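Local atomic coordinates of Cgl0159-like domain-containing protein (Corynebacterium glutamicum, PDB entry 3FOK), a protein that is of unknown function but folds as a TIM barrel and gives its name to the Cgl0159-like family. Residues A[124-128]-A[155-161]; A[134-138]-A[171-177]; A[144-150]-A[178-184]. All blocks are in the same frame, centred on the assembly; numbering follows the deposited sequence.

Contact 1 of 3, residues A[124-128]-A[155-161]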
loop_
_atom_site.group_PDB
_atom_site.type_symbol
_atom_site.label_atom_id
_atom_site.label_comp_id
_atom_site.label_asym_id
_atom_site.label_seq_id
_atom_site.Cartn_x
_atom_site.Cartn_y
_atom_site.Cartn_z
ATOM N N GLU A 124 -4.736 -3.837 -19.066
ATOM C CA GLU A 124 -6.104 -3.329 -19.026
ATOM C C GLU A 124 -7.095 -4.061 -18.130
ATOM O O GLU A 124 -8.227 -3.610 -17.971
ATOM C CB GLU A 124 -6.683 -3.120 -20.443
ATOM C CG GLU A 124 -7.205 -4.312 -21.216
ATOM C CD GLU A 124 -7.852 -3.868 -22.530
ATOM O OE1 GLU A 124 -8.926 -3.226 -22.486
ATOM O OE2 GLU A 124 -7.276 -4.143 -23.605
HETATM N N MSE A 125 -6.687 -5.174 -17.528
HETATM C CA MSE A 125 -7.585 -5.865 -16.611
HETATM C C MSE A 125 -7.424 -5.206 -15.238
HETATM O O MSE A 125 -8.264 -5.365 -14.354
HETATM C CB MSE A 125 -7.262 -7.360 -16.525
HETATM C CG MSE A 125 -7.667 -8.155 -17.757
HETATM SE SE MSE A 125 -9.414 -7.675 -18.453
HETATM C CE MSE A 125 -10.505 -8.093 -16.899
ATOM N N ASP A 126 -6.331 -4.462 -15.082
ATOM C CA ASP A 126 -6.026 -3.740 -13.849
ATOM C C ASP A 126 -6.601 -2.332 -14.024
ATOM O O ASP A 126 -5.877 -1.342 -14.077
ATOM C CB ASP A 126 -4.504 -3.707 -13.649
ATOM C CG ASP A 126 -4.080 -2.903 -12.437
ATOM O OD1 ASP A 126 -4.843 -2.835 -11.451
ATOM O OD2 ASP A 126 -2.963 -2.353 -12.468
ATOM N N ASP A 127 -7.928 -2.279 -14.113
ATOM C CA ASP A 127 -8.700 -1.054 -14.327
ATOM C C ASP A 127 -8.759 -0.132 -13.110
ATOM O O ASP A 127 -9.787 -0.052 -12.433
ATOM C CB ASP A 127 -10.127 -1.429 -14.728
ATOM C CG ASP A 127 -10.680 -0.540 -15.819
ATOM O OD1 ASP A 127 -10.351 0.665 -15.836
ATOM O OD2 ASP A 127 -11.455 -1.050 -16.655
ATOM N N ARG A 128 -7.674 0.593 -12.858
ATOM C CA ARG A 128 -7.593 1.490 -11.710
ATOM C C ARG A 128 -8.540 2.695 -11.737
ATOM O O ARG A 128 -8.977 3.144 -12.799
ATOM C CB ARG A 128 -6.139 1.937 -11.545
ATOM C CG ARG A 128 -5.222 0.771 -11.183
ATOM C CD ARG A 128 -3.789 0.983 -11.647
ATOM N NE ARG A 128 -2.855 1.120 -10.536
ATOM C CZ ARG A 128 -1.981 0.191 -10.164
ATOM N NH1 ARG A 128 -1.907 -0.956 -10.812
ATOM N NH2 ARG A 128 -1.171 0.419 -9.142
ATOM N N ASP A 155 -6.368 -13.412 -15.288
ATOM C CA ASP A 155 -5.529 -12.223 -15.147
ATOM C C ASP A 155 -5.559 -11.651 -13.727
ATOM O O ASP A 155 -6.583 -11.151 -13.269
ATOM C CB ASP A 155 -5.988 -11.160 -16.145
ATOM C CG ASP A 155 -4.976 -10.056 -16.326
ATOM O OD1 ASP A 155 -4.495 -9.521 -15.308
ATOM O OD2 ASP A 155 -4.669 -9.717 -17.489
ATOM N N ALA A 156 -4.420 -11.714 -13.044
ATOM C CA ALA A 156 -4.300 -11.222 -11.669
ATOM C C ALA A 156 -4.757 -9.779 -11.485
ATOM O O ALA A 156 -5.105 -9.371 -10.376
ATOM C CB ALA A 156 -2.856 -11.369 -11.188
ATOM N N GLY A 157 -4.755 -9.009 -12.567
ATOM C CA GLY A 157 -5.177 -7.622 -12.489
ATOM C C GLY A 157 -6.623 -7.475 -12.057
ATOM O O GLY A 157 -7.022 -6.430 -11.545
ATOM N N THR A 158 -7.414 -8.527 -12.254
ATOM C CA THR A 158 -8.821 -8.501 -11.872
ATOM C C THR A 158 -8.960 -8.353 -10.360
ATOM O O THR A 158 -9.855 -7.663 -9.874
ATOM C CB THR A 158 -9.547 -9.793 -12.300
ATOM O OG1 THR A 158 -9.517 -9.912 -13.727
ATOM C CG2 THR A 158 -10.999 -9.773 -11.824
ATOM N N ALA A 159 -8.062 -9.000 -9.623
ATOM C CA ALA A 159 -8.089 -8.958 -8.166
ATOM C C ALA A 159 -8.148 -7.539 -7.606
ATOM O O ALA A 159 -9.105 -7.181 -6.923
ATOM C CB ALA A 159 -6.884 -9.703 -7.600
ATOM N N PRO A 160 -7.128 -6.707 -7.876
ATOM C CA PRO A 160 -7.230 -5.356 -7.318
ATOM C C PRO A 160 -8.437 -4.559 -7.820
ATOM O O PRO A 160 -8.906 -3.643 -7.140
ATOM C CB PRO A 160 -5.886 -4.718 -7.688
ATOM C CG PRO A 160 -5.453 -5.484 -8.903
ATOM C CD PRO A 160 -5.837 -6.897 -8.565
ATOM N N THR A 161 -8.949 -4.907 -8.998
ATOM C CA THR A 161 -10.104 -4.196 -9.539
ATOM C C THR A 161 -11.372 -4.561 -8.771
ATOM O O THR A 161 -12.237 -3.713 -8.542
ATOM C CB THR A 161 -10.315 -4.506 -11.036
ATOM O OG1 THR A 161 -9.120 -4.192 -11.762
ATOM C CG2 THR A 161 -11.461 -3.671 -11.598
HETATM O O HOH W 1 -4.465 -6.887 -17.879
HETATM O O HOH W 2 -7.458 -1.957 -10.628
#
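Thr-161 and Met-125 meet at the hydroxyl of the threonine. OG1 of Thr-161 lies 3.0 Å from O of Met-125 and 3.1 Å from O of Gly-157, so its one proton has two carbonyl acceptors to choose from. With OG1 beside the backbone N (chi1 -56°), the hydroxyl faces the 124-128 chain while the methyl turns to CB of Asp-127. Two waters extend the polar contact. One donates to OG1 of Thr-161 and, at 2.9 Å, to OD1 of Asp-126; the other accepts from N of Met-125 at 2.8 Å and donates to OD2 of Asp-155. That same OD2 is also held by Trp-188, while OD1 of Asp-155 accepts from N of Gly-157 at 2.8 Å through its anti lone pair and caps the turn before helix 158-174. At this C-terminal end of a TIM barrel, the loop after strand 108-112 leans on the helix that follows strand 144-151. Selenomethionine Met-125 lays its CB and CG over the Asp-155 carboxylate, CG standing 3.4 Å from OD2, and its bent chain brings CE to 3.8 Å from OG1 of Thr-158, a hydroxyl bonded to Asn-152 O. The Pro-160 ring carbon CG touches OD1 of Asp-126.

Contact 2 of 3, residues A[134-138]-A[171-177]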
loop_
_atom_site.group_PDB
_atom_site.type_symbol
_atom_site.label_atom_id
_atom_site.label_comp_id
_atom_site.label_asym_id
_atom_site.label_seq_id
_atom_site.Cartn_x
_atom_site.Cartn_y
_atom_site.Cartn_z
ATOM N N VAL A 134 -16.299 9.405 -5.156
ATOM C CA VAL A 134 -17.491 9.846 -4.454
ATOM C C VAL A 134 -17.379 11.251 -3.872
ATOM O O VAL A 134 -18.313 12.051 -3.965
ATOM C CB VAL A 134 -17.863 8.848 -3.342
ATOM C CG1 VAL A 134 -19.025 9.390 -2.519
ATOM C CG2 VAL A 134 -18.238 7.513 -3.966
ATOM N N SER A 135 -16.234 11.550 -3.275
ATOM C CA SER A 135 -16.013 12.860 -2.682
ATOM C C SER A 135 -16.322 14.008 -3.643
ATOM O O SER A 135 -17.099 14.906 -3.318
ATOM C CB SER A 135 -14.565 12.977 -2.203
ATOM O OG SER A 135 -14.232 14.328 -1.916
ATOM N N SER A 136 -15.717 13.978 -4.826
ATOM C CA SER A 136 -15.927 15.041 -5.804
ATOM C C SER A 136 -17.331 15.033 -6.400
ATOM O O SER A 136 -17.852 16.081 -6.779
ATOM C CB SER A 136 -14.900 14.941 -6.936
ATOM O OG SER A 136 -15.180 13.844 -7.787
HETATM N N MSE A 137 -17.945 13.858 -6.488
HETATM C CA MSE A 137 -19.287 13.768 -7.042
HETATM C C MSE A 137 -20.285 14.381 -6.067
HETATM O O MSE A 137 -21.159 15.152 -6.463
HETATM C CB MSE A 137 -19.641 12.313 -7.328
HETATM C CG MSE A 137 -18.742 11.671 -8.365
HETATM SE SE MSE A 137 -19.424 9.991 -9.042
HETATM C CE MSE A 137 -20.107 10.632 -10.693
ATOM N N VAL A 138 -20.149 14.041 -4.790
ATOM C CA VAL A 138 -21.033 14.588 -3.776
ATOM C C VAL A 138 -20.889 16.109 -3.751
ATOM O O VAL A 138 -21.880 16.834 -3.738
ATOM C CB VAL A 138 -20.701 14.021 -2.378
ATOM C CG1 VAL A 138 -21.438 14.808 -1.304
ATOM C CG2 VAL A 138 -21.087 12.559 -2.311
ATOM N N GLU A 171 -18.156 3.569 -0.407
ATOM C CA GLU A 171 -18.272 5.023 -0.379
ATOM C C GLU A 171 -19.561 5.545 -1.000
ATOM O O GLU A 171 -20.209 6.431 -0.441
ATOM C CB GLU A 171 -17.078 5.665 -1.086
ATOM C CG GLU A 171 -15.749 5.472 -0.374
ATOM C CD GLU A 171 -14.616 6.204 -1.060
ATOM O OE1 GLU A 171 -14.704 7.442 -1.190
ATOM O OE2 GLU A 171 -13.640 5.542 -1.471
ATOM N N ALA A 172 -19.932 5.007 -2.155
ATOM C CA ALA A 172 -21.146 5.456 -2.823
ATOM C C ALA A 172 -22.376 5.197 -1.952
ATOM O O ALA A 172 -23.223 6.074 -1.786
ATOM C CB ALA A 172 -21.297 4.762 -4.165
ATOM N N ALA A 173 -22.468 3.996 -1.393
ATOM C CA ALA A 173 -23.599 3.638 -0.549
ATOM C C ALA A 173 -23.662 4.524 0.689
ATOM O O ALA A 173 -24.719 5.045 1.037
ATOM C CB ALA A 173 -23.506 2.171 -0.142
ATOM N N ALA A 174 -22.522 4.700 1.349
ATOM C CA ALA A 174 -22.459 5.523 2.553
ATOM C C ALA A 174 -22.878 6.967 2.285
ATOM O O ALA A 174 -23.356 7.656 3.185
ATOM C CB ALA A 174 -21.052 5.488 3.138
ATOM N N ALA A 175 -22.696 7.426 1.051
ATOM C CA ALA A 175 -23.064 8.790 0.687
ATOM C C ALA A 175 -24.452 8.814 0.051
ATOM O O ALA A 175 -24.941 9.872 -0.361
ATOM C CB ALA A 175 -22.032 9.372 -0.281
ATOM N N GLN A 176 -25.079 7.643 -0.024
ATOM C CA GLN A 176 -26.408 7.517 -0.619
ATOM C C GLN A 176 -26.400 7.996 -2.062
ATOM O O GLN A 176 -27.338 8.636 -2.536
ATOM C CB GLN A 176 -27.444 8.296 0.199
ATOM C CG GLN A 176 -27.750 7.634 1.530
ATOM C CD GLN A 176 -28.870 8.312 2.285
ATOM O OE1 GLN A 176 -29.443 7.735 3.209
ATOM N NE2 GLN A 176 -29.187 9.548 1.899
ATOM N N LEU A 177 -25.315 7.665 -2.748
ATOM C CA LEU A 177 -25.120 8.018 -4.145
ATOM C C LEU A 177 -25.300 6.766 -4.994
ATOM O O LEU A 177 -24.535 5.819 -4.865
ATOM C CB LEU A 177 -23.706 8.565 -4.351
ATOM C CG LEU A 177 -23.303 8.845 -5.798
ATOM C CD1 LEU A 177 -24.070 10.056 -6.302
ATOM C CD2 LEU A 177 -21.807 9.081 -5.886
HETATM O O HOH W 3 -14.019 9.806 -2.579
#
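Val-134 pushes its two methyls into the last turn of helix 158-174. Its CG1, anti to the backbone N (chi1 174°), reaches CB of Ala-175 at 3.7 Å. The other branch, CG2, settles 3.5 Å from N of Ala-172 and also presses on CB of Glu-171. One helical turn on, CG2 of Val-138 comes to 3.9 Å from the same Ala-175 CB, which is thus flanked by two valines. Deeper in, the CD2 methyl of Leu-177 meets both CB and the selenium of selenomethionine Met-137, 4.1 Å from SE, the two side chains crossing at about a right angle; both also touch Ala-145 of the barrel wall. Backbone bonding sets this up: a Schellman motif closes the helix, Gln-176 taking positive phi (59°), and N of Leu-177 bonds back to O of Ala-172 at 2.8 Å, turning the leucine towards helix 134-140. A water links the segments, accepting from N of Ser-135 at 2.9 Å and donating to OE1 of Glu-171. Two adjacent outer helices are therefore joined mainly by apolar side chains, valine and alanine methyls outside and Leu-177 with Met-137 further in, with the water bridge left at the exposed side, by Glu-171.

Contact 3 of 3, residues A[144-150]-A[178-184]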
loop_
_atom_site.group_PDB
_atom_site.type_symbol
_atom_site.label_atom_id
_atom_site.label_comp_id
_atom_site.label_asym_id
_atom_site.label_seq_id
_atom_site.Cartn_x
_atom_site.Cartn_y
_atom_site.Cartn_z
ATOM N N PHE A 144 -25.189 10.328 -10.213
ATOM C CA PHE A 144 -24.956 8.896 -10.336
ATOM C C PHE A 144 -23.475 8.573 -10.530
ATOM O O PHE A 144 -22.744 9.354 -11.142
ATOM C CB PHE A 144 -25.721 8.442 -11.574
ATOM C CG PHE A 144 -26.540 7.204 -11.395
ATOM C CD1 PHE A 144 -25.954 6.002 -11.016
ATOM C CD2 PHE A 144 -27.894 7.220 -11.724
ATOM C CE1 PHE A 144 -26.705 4.828 -10.979
ATOM C CE2 PHE A 144 -28.650 6.057 -11.689
ATOM C CZ PHE A 144 -28.055 4.858 -11.319
ATOM N N ALA A 145 -23.043 7.420 -10.028
ATOM C CA ALA A 145 -21.660 6.987 -10.190
ATOM C C ALA A 145 -21.668 5.738 -11.072
ATOM O O ALA A 145 -22.630 4.966 -11.042
ATOM C CB ALA A 145 -21.043 6.669 -8.834
ATOM N N LYS A 146 -20.617 5.540 -11.864
ATOM C CA LYS A 146 -20.551 4.363 -12.724
ATOM C C LYS A 146 -19.150 3.763 -12.735
ATOM O O LYS A 146 -18.146 4.483 -12.692
ATOM C CB LYS A 146 -21.012 4.716 -14.145
ATOM C CG LYS A 146 -19.931 4.738 -15.215
ATOM C CD LYS A 146 -19.716 3.381 -15.867
ATOM C CE LYS A 146 -18.680 3.500 -16.981
ATOM N NZ LYS A 146 -18.573 2.292 -17.832
ATOM N N THR A 147 -19.100 2.435 -12.801
ATOM C CA THR A 147 -17.845 1.696 -12.792
ATOM C C THR A 147 -17.828 0.594 -13.845
ATOM O O THR A 147 -18.870 0.032 -14.181
ATOM C CB THR A 147 -17.631 1.014 -11.426
ATOM O OG1 THR A 147 -17.583 2.001 -10.392
ATOM C CG2 THR A 147 -16.345 0.212 -11.429
ATOM N N LEU A 148 -16.641 0.283 -14.357
ATOM C CA LEU A 148 -16.489 -0.790 -15.328
ATOM C C LEU A 148 -15.830 -1.922 -14.537
ATOM O O LEU A 148 -14.740 -1.752 -13.998
ATOM C CB LEU A 148 -15.571 -0.364 -16.476
ATOM C CG LEU A 148 -15.728 -1.057 -17.838
ATOM C CD1 LEU A 148 -14.368 -1.112 -18.518
ATOM C CD2 LEU A 148 -16.288 -2.459 -17.686
ATOM N N VAL A 149 -16.492 -3.069 -14.456
ATOM C CA VAL A 149 -15.944 -4.198 -13.718
ATOM C C VAL A 149 -15.776 -5.423 -14.603
ATOM O O VAL A 149 -16.631 -6.305 -14.626
ATOM C CB VAL A 149 -16.848 -4.593 -12.527
ATOM C CG1 VAL A 149 -16.103 -5.552 -11.608
ATOM C CG2 VAL A 149 -17.283 -3.351 -11.762
ATOM N N ARG A 150 -14.673 -5.473 -15.336
ATOM C CA ARG A 150 -14.400 -6.613 -16.193
ATOM C C ARG A 150 -13.680 -7.654 -15.358
ATOM O O ARG A 150 -12.684 -7.363 -14.699
ATOM C CB ARG A 150 -13.558 -6.189 -17.396
ATOM C CG ARG A 150 -14.369 -5.461 -18.456
ATOM C CD ARG A 150 -13.479 -4.900 -19.536
ATOM N NE ARG A 150 -12.600 -3.873 -18.997
ATOM C CZ ARG A 150 -11.628 -3.283 -19.681
ATOM N NH1 ARG A 150 -11.408 -3.622 -20.943
ATOM N NH2 ARG A 150 -10.877 -2.360 -19.100
ATOM N N PRO A 178 -26.318 6.743 -5.864
ATOM C CA PRO A 178 -26.532 5.562 -6.704
ATOM C C PRO A 178 -25.267 5.225 -7.479
ATOM O O PRO A 178 -24.604 6.117 -8.015
ATOM C CB PRO A 178 -27.675 5.991 -7.617
ATOM C CG PRO A 178 -28.454 6.937 -6.756
ATOM C CD PRO A 178 -27.354 7.760 -6.118
ATOM N N ILE A 179 -24.921 3.943 -7.526
ATOM C CA ILE A 179 -23.728 3.519 -8.243
ATOM C C ILE A 179 -24.033 2.383 -9.219
ATOM O O ILE A 179 -24.541 1.321 -8.856
ATOM C CB ILE A 179 -22.601 3.116 -7.263
ATOM C CG1 ILE A 179 -21.347 2.730 -8.050
ATOM C CG2 ILE A 179 -23.075 1.995 -6.352
ATOM C CD1 ILE A 179 -20.119 2.550 -7.187
HETATM N N MSE A 180 -23.698 2.657 -10.472
HETATM C CA MSE A 180 -23.915 1.791 -11.625
HETATM C C MSE A 180 -22.677 0.932 -11.930
HETATM O O MSE A 180 -21.600 1.468 -12.192
HETATM C CB MSE A 180 -24.221 2.724 -12.800
HETATM C CG MSE A 180 -24.804 2.145 -14.058
HETATM SE SE MSE A 180 -24.818 3.607 -15.359
HETATM C CE MSE A 180 -26.222 4.704 -14.599
ATOM N N LEU A 181 -22.820 -0.391 -11.889
ATOM C CA LEU A 181 -21.694 -1.273 -12.186
ATOM C C LEU A 181 -21.908 -1.957 -13.536
ATOM O O LEU A 181 -22.977 -2.523 -13.787
ATOM C CB LEU A 181 -21.529 -2.349 -11.103
ATOM C CG LEU A 181 -21.350 -1.955 -9.634
ATOM C CD1 LEU A 181 -21.024 -3.208 -8.831
ATOM C CD2 LEU A 181 -20.238 -0.937 -9.484
ATOM N N GLU A 182 -20.894 -1.902 -14.398
ATOM C CA GLU A 182 -20.963 -2.533 -15.712
ATOM C C GLU A 182 -20.066 -3.764 -15.649
ATOM O O GLU A 182 -18.854 -3.666 -15.840
ATOM C CB GLU A 182 -20.461 -1.577 -16.797
ATOM C CG GLU A 182 -20.779 -2.025 -18.223
ATOM C CD GLU A 182 -20.227 -1.076 -19.279
ATOM O OE1 GLU A 182 -20.302 0.155 -19.078
ATOM O OE2 GLU A 182 -19.730 -1.560 -20.317
ATOM N N PRO A 183 -20.651 -4.941 -15.370
ATOM C CA PRO A 183 -19.884 -6.182 -15.277
ATOM C C PRO A 183 -19.727 -6.919 -16.600
ATOM O O PRO A 183 -20.514 -6.740 -17.529
ATOM C CB PRO A 183 -20.684 -6.987 -14.275
ATOM C CG PRO A 183 -22.083 -6.671 -14.705
ATOM C CD PRO A 183 -22.050 -5.170 -14.958
ATOM N N PHE A 184 -18.703 -7.763 -16.652
ATOM C CA PHE A 184 -18.385 -8.566 -17.825
ATOM C C PHE A 184 -17.418 -9.657 -17.409
ATOM O O PHE A 184 -16.640 -9.484 -16.471
ATOM C CB PHE A 184 -17.650 -7.737 -18.883
ATOM C CG PHE A 184 -18.535 -6.943 -19.787
ATOM C CD1 PHE A 184 -19.401 -7.576 -20.671
ATOM C CD2 PHE A 184 -18.452 -5.555 -19.803
ATOM C CE1 PHE A 184 -20.171 -6.835 -21.566
ATOM C CE2 PHE A 184 -19.215 -4.806 -20.690
ATOM C CZ PHE A 184 -20.077 -5.448 -21.577
#
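Glu-182 OE1 is gripped by two lysines: NZ of Lys-146 reaches it at 3.0 Å from above the carboxylate plane, and Lys-222 of the next strand forms a second salt bridge. The Lys-146 chain bends at chi2 (88°) to run along the sheet to this oxygen. Strands 144-150 and 179-184 pair in parallel, 18° apart in direction. Their backbone bonds begin with N of Ala-145 to O of Pro-178 at 2.9 Å and include a nearly straight one from N of Met-180 to O of Ala-145 at 2.6 Å; the last, N of Phe-184 to O of Val-149, is weak. At the start of the strands the Phe-144 ring is sandwiched. Pro-178 CB sits 3.8 Å from the ring centroid over one face, and over the opposite face CE of selenomethionine Met-180 stands 3.7 Å from it, brought there by the bend at chi3 (-71°); both are CH-pi contacts. At the far end CD2 of Leu-148 meets the edge of the Phe-184 ring. Ala-145, Thr-147 and Ile-179 face outward, the last two against helix 158-174, which makes the right-handed beta-alpha-beta crossover between these strands; strands 108-112 and 219-224 flank the pair within the barrel.

All three contacts belong to one stretch of the barrel, the beta-alpha-beta unit of strand 144-151, helix 158-174 and strand 179-189 with the loop and helix before it. Contact 3 is buried core, its centre about 8 Å from that of the chain, and rests on regular backbone pairing. Contacts 1 and 2 are partly buried and use the two ends of helix 158-174, with centres about 23 Å apart: water and hydroxyl bonding at its start, aliphatic packing at its finish. Each meets contact 3. Arg-150 forms salt bridges with Glu-124 and Asp-127 of contact 1, whereas contact 2 joins it through hydrophobic neighbours such as Ala-172 on Ile-179.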